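Local coordinates for CHAD domain protein (Streptomyces chartreusis, PDB 6RN5) that binds copper ions and probably polyphosphate through its all-helical CHAD fold, as a phosin whose cellular role is not settled, at residues Asn315-Ala320 and Ala357-Phe362. Numbering follows the deposited sequence.
Sequences NRHRDA and AARFAF. With SO4 (sulfate ion), chain H; SO4 (sulfate ion), chain F.
The H317 imidazole meets R359 with its ring edge: CG of R359 lies in the ring plane 3.3 Å from CD2 of H317, and NE of R359 donates a hydrogen bond to NE2 of H317 over 3.0 Å, fairly straight at 154°. The donor sits close to the ring plane, but the two flat groups are turned 36° against each other. W277 of helix 274-295 stacks on the H317 ring and also makes a cation-pi contact with R359. The far edge of the guanidinium faces a sulfate, probably from the crystallisation liquor, which it grips with two bonds, NH1 of R359 to the sulfate O3, 3.0 Å, and NH2 of R359 to O2, 2.9 Å. NH2 is also salt-bridged to D274, and NH1 to E356. The R359 chain runs extended from CG to NE, which carries the charge past the histidine to the anion.

Beside this polar pair the packing is close and small. CB of A358 rests against the other backbone, 3.6 Å from N of H317, where the helices run antiparallel with local axes 8.7 Å apart. Farther along, NH2 of R316 comes within 4.0 Å of CB of A361. The contact thus zips helix 305-331 to helix 338-366, the last two helices of this CHAD fold.

A leucine in place of R359 would probably leave NE2 of H317 without its donor, D274 without its cationic mate and the sulfate without its two guanidinium bonds. Because NE2 accepts this bond while ND1 is hydrogen-bonded elsewhere, the imidazole is probably neutral, with its proton on ND1. H271, a copper ligand, binds the same sulfate, so the arginine's anion grip lies next to the metal site, consistent with a combined polyphosphate- and metal-binding surface.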
# COMPACT_ATOMS: atom_id res chain seq x y z
N ASN A 315 5.20 18.73 5.77
CA ASN A 315 5.77 18.93 4.41
C ASN A 315 5.74 17.63 3.58
O ASN A 315 5.53 17.66 2.38
CB ASN A 315 7.20 19.45 4.45
CG ASN A 315 7.32 20.88 4.95
OD1 ASN A 315 6.34 21.67 4.98
ND2 ASN A 315 8.53 21.24 5.34
N ARG A 316 5.97 16.49 4.21
CA ARG A 316 5.94 15.26 3.48
C ARG A 316 4.52 14.98 3.07
O ARG A 316 4.27 14.49 1.98
CB ARG A 316 6.55 14.13 4.32
CG ARG A 316 8.09 14.16 4.23
CD ARG A 316 8.79 13.83 5.54
NE ARG A 316 8.34 12.57 6.14
CZ ARG A 316 8.15 12.37 7.46
NH1 ARG A 316 8.33 13.33 8.35
NH2 ARG A 316 7.75 11.17 7.87
N HIS A 317 3.58 15.31 3.94
CA HIS A 317 2.16 15.16 3.64
C HIS A 317 1.80 15.92 2.36
O HIS A 317 1.18 15.41 1.45
CB HIS A 317 1.34 15.65 4.83
CG HIS A 317 -0.13 15.43 4.69
ND1 HIS A 317 -0.89 16.11 3.76
CD2 HIS A 317 -0.99 14.62 5.34
CE1 HIS A 317 -2.15 15.73 3.87
NE2 HIS A 317 -2.24 14.83 4.82
N ARG A 318 2.21 17.15 2.29
CA ARG A 318 1.92 18.02 1.19
C ARG A 318 2.63 17.54 -0.07
O ARG A 318 2.01 17.46 -1.11
CB ARG A 318 2.35 19.44 1.55
CG ARG A 318 1.81 20.52 0.62
CD ARG A 318 2.72 20.80 -0.54
NE ARG A 318 4.03 21.27 -0.12
CZ ARG A 318 4.43 22.55 -0.16
NH1 ARG A 318 3.63 23.53 -0.59
NH2 ARG A 318 5.67 22.84 0.22
N ASP A 319 3.92 17.21 0.05
CA ASP A 319 4.69 16.74 -1.08
C ASP A 319 4.14 15.42 -1.57
O ASP A 319 4.00 15.23 -2.78
CB ASP A 319 6.20 16.57 -0.73
CG ASP A 319 6.91 17.91 -0.48
OD1 ASP A 319 6.37 19.00 -0.78
OD2 ASP A 319 8.01 17.88 0.09
N ALA A 320 3.84 14.49 -0.67
CA ALA A 320 3.30 13.20 -1.11
C ALA A 320 1.92 13.39 -1.78
O ALA A 320 1.58 12.73 -2.79
CB ALA A 320 3.22 12.23 0.06
N ALA A 357 1.09 7.86 6.19
CA ALA A 357 2.21 7.80 7.12
C ALA A 357 2.57 9.18 7.64
O ALA A 357 2.89 9.36 8.82
CB ALA A 357 3.43 7.12 6.48
N ALA A 358 2.53 10.19 6.78
CA ALA A 358 2.89 11.47 7.27
C ALA A 358 1.88 11.95 8.35
O ALA A 358 2.27 12.65 9.31
CB ALA A 358 3.02 12.47 6.16
N ARG A 359 0.61 11.57 8.19
CA ARG A 359 -0.39 12.02 9.15
C ARG A 359 -0.14 11.34 10.49
O ARG A 359 -0.33 11.93 11.56
CB ARG A 359 -1.80 11.67 8.68
CG ARG A 359 -2.30 12.43 7.49
CD ARG A 359 -3.75 12.05 7.14
NE ARG A 359 -4.13 12.76 5.92
CZ ARG A 359 -5.04 12.35 5.03
NH1 ARG A 359 -5.72 11.23 5.20
NH2 ARG A 359 -5.27 13.09 3.96
N PHE A 360 0.21 10.05 10.44
CA PHE A 360 0.60 9.34 11.64
C PHE A 360 1.87 9.94 12.30
O PHE A 360 1.92 10.16 13.52
CB PHE A 360 0.78 7.85 11.31
CG PHE A 360 1.08 6.98 12.52
CD1 PHE A 360 0.09 6.69 13.44
CD2 PHE A 360 2.35 6.44 12.70
CE1 PHE A 360 0.35 5.88 14.55
CE2 PHE A 360 2.63 5.64 13.81
CZ PHE A 360 1.62 5.36 14.73
N ALA A 361 2.90 10.22 11.50
CA ALA A 361 4.10 10.84 12.03
C ALA A 361 3.78 12.18 12.71
O ALA A 361 4.26 12.47 13.82
CB ALA A 361 5.15 11.00 10.93
N PHE A 362 2.94 13.00 12.09
CA PHE A 362 2.59 14.28 12.68
C PHE A 362 1.95 14.02 14.03
O PHE A 362 2.32 14.63 15.04
CB PHE A 362 1.60 15.05 11.83
CG PHE A 362 1.00 16.23 12.54
CD1 PHE A 362 1.66 17.46 12.56
CD2 PHE A 362 -0.23 16.12 13.21
CE1 PHE A 362 1.12 18.54 13.25
CE2 PHE A 362 -0.80 17.22 13.86
CZ PHE A 362 -0.12 18.42 13.90
S SO4 H . -8.26 11.55 1.96
O1 SO4 H . -9.66 12.08 2.04
O2 SO4 H . -7.39 12.78 1.95
O3 SO4 H . -7.86 10.80 3.15
O4 SO4 H . -8.14 10.62 0.76
S SO4 F . 5.29 26.91 0.32
O1 SO4 F . 5.60 28.37 0.34
O2 SO4 F . 6.40 26.18 0.94
O3 SO4 F . 4.00 26.59 1.06
O4 SO4 F . 5.24 26.52 -1.11